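Local coordinates for RNA-binding protein, putative (Trypanosoma brucei, PDB 6E4O), which binds and remodels RNA through its RNA recognition motif, the domain in this chain, and takes part in kinetoplastid RNA editing, at residues R25-V30 with T56-S61. Numbering follows the deposited sequence.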
# COMPACT_ATOMS: atom_id res chain seq x y z
N ARG A 25 3.40 4.77 4.78
CA ARG A 25 4.52 5.09 5.66
C ARG A 25 4.10 4.94 7.12
O ARG A 25 4.94 4.94 8.01
CB ARG A 25 5.06 6.50 5.41
CG ARG A 25 5.97 6.61 4.19
CD ARG A 25 6.92 7.79 4.34
NE ARG A 25 6.24 9.07 4.17
CZ ARG A 25 6.55 10.18 4.83
NH1 ARG A 25 7.52 10.19 5.74
NH2 ARG A 25 5.86 11.29 4.59
N GLN A 26 2.80 4.83 7.35
CA GLN A 26 2.30 4.53 8.69
C GLN A 26 2.83 3.18 9.17
O GLN A 26 2.91 2.93 10.37
CB GLN A 26 0.78 4.46 8.70
CG GLN A 26 0.07 5.80 8.53
CD GLN A 26 -1.43 5.63 8.60
OE1 GLN A 26 -2.00 5.59 9.68
NE2 GLN A 26 -2.06 5.50 7.44
N ALA A 27 3.16 2.30 8.22
CA ALA A 27 3.60 0.95 8.55
C ALA A 27 5.12 0.81 8.47
O ALA A 27 5.70 -0.05 9.12
CB ALA A 27 2.94 -0.06 7.65
N GLY A 28 5.76 1.64 7.66
CA GLY A 28 7.20 1.55 7.52
C GLY A 28 7.73 2.23 6.29
O GLY A 28 6.99 2.92 5.59
N GLU A 29 9.02 2.04 6.02
CA GLU A 29 9.66 2.70 4.88
C GLU A 29 9.34 1.97 3.58
O GLU A 29 9.43 0.76 3.50
CB GLU A 29 11.17 2.80 5.10
CG GLU A 29 11.92 3.49 3.98
CD GLU A 29 13.37 3.79 4.33
OE1 GLU A 29 13.83 3.33 5.40
OE2 GLU A 29 14.05 4.48 3.55
N VAL A 30 8.98 2.73 2.56
CA VAL A 30 8.57 2.17 1.28
C VAL A 30 9.70 2.28 0.25
O VAL A 30 10.24 3.37 0.03
CB VAL A 30 7.30 2.88 0.76
CG1 VAL A 30 6.93 2.39 -0.63
CG2 VAL A 30 6.15 2.69 1.74
N THR A 56 -1.45 -6.05 8.60
CA THR A 56 -2.08 -6.26 9.90
C THR A 56 -2.89 -5.02 10.32
O THR A 56 -4.06 -5.13 10.69
CB THR A 56 -1.04 -6.56 10.99
OG1 THR A 56 -0.41 -7.81 10.70
CG2 THR A 56 -1.72 -6.66 12.37
N GLU A 57 -2.27 -3.86 10.24
CA GLU A 57 -2.85 -2.67 10.85
C GLU A 57 -3.49 -1.68 9.88
O GLU A 57 -4.20 -0.78 10.31
CB GLU A 57 -1.80 -1.96 11.71
CG GLU A 57 -1.22 -2.86 12.80
CD GLU A 57 -0.52 -2.08 13.89
OE1 GLU A 57 -0.92 -0.92 14.15
OE2 GLU A 57 0.41 -2.64 14.50
N LEU A 58 -3.27 -1.85 8.58
CA LEU A 58 -3.81 -0.87 7.63
C LEU A 58 -4.82 -1.50 6.68
O LEU A 58 -5.26 -0.87 5.73
CB LEU A 58 -2.68 -0.18 6.85
CG LEU A 58 -1.66 0.65 7.65
CD1 LEU A 58 -0.57 1.20 6.72
CD2 LEU A 58 -2.34 1.82 8.38
N GLN A 59 -5.21 -2.74 6.96
CA GLN A 59 -6.21 -3.42 6.16
C GLN A 59 -7.52 -2.63 6.19
O GLN A 59 -7.94 -2.18 7.26
CB GLN A 59 -6.44 -4.83 6.68
CG GLN A 59 -7.41 -5.67 5.85
CD GLN A 59 -6.89 -5.90 4.44
OE1 GLN A 59 -6.94 -5.00 3.60
NE2 GLN A 59 -6.36 -7.08 4.20
N ALA A 60 -8.14 -2.47 5.03
CA ALA A 60 -9.42 -1.80 4.92
C ALA A 60 -9.40 -0.37 5.47
O ALA A 60 -10.43 0.15 5.92
CB ALA A 60 -10.51 -2.62 5.60
N SER A 61 -8.24 0.28 5.42
CA SER A 61 -8.16 1.68 5.78
C SER A 61 -8.57 2.56 4.60
O SER A 61 -8.39 2.20 3.45
CB SER A 61 -6.76 2.06 6.27
OG SER A 61 -5.77 1.77 5.29
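L58 pushes its isobutyl end against Q26 and A27, and both of its methyl groups meet Q26. CD1 meets the methyl of A27, with 3.8 Å between L58 CD1 and A27 CB. The same CD1 also touches the first side-chain carbon of Q26, at 4.0 Å from L58 CD1 to Q26 CB. CD2 lies under the flat face of the Q26 amide, 3.8 Å from L58 CD2 to Q26 NE2. The two side chains pass each other at a slant. Q26 is extended beyond CG (chi2 -178°), which lays its amide over CD2 of L58. NE2 of that amide is bonded to the backbone O of H23, in helix 17-24. No hydrogen bond joins the two segments, and the contact is small and mostly apolar.

On the leucine side, a type II beta turn runs from L58 to S61. L58 O accepts from S61 N at 3.2 Å and from S61 OG at 2.7 Å, both on one face of the carbonyl plane. S61 OG is also hydrogen-bonded to NE2 of H23, which ties the turn to helix 17-24.

The contact joins the segments just beyond the C-terminal ends of helices 17-24 and 48-57, which pack on one face of the RRM sheet. Residues 25-30 lead from helix 17-24 into strand 30-36, and L58 follows helix 48-57. A27 also touches R53 and A54 of helix 48-57, while L58 reaches L24 of helix 17-24 and L70 of strand 66-70.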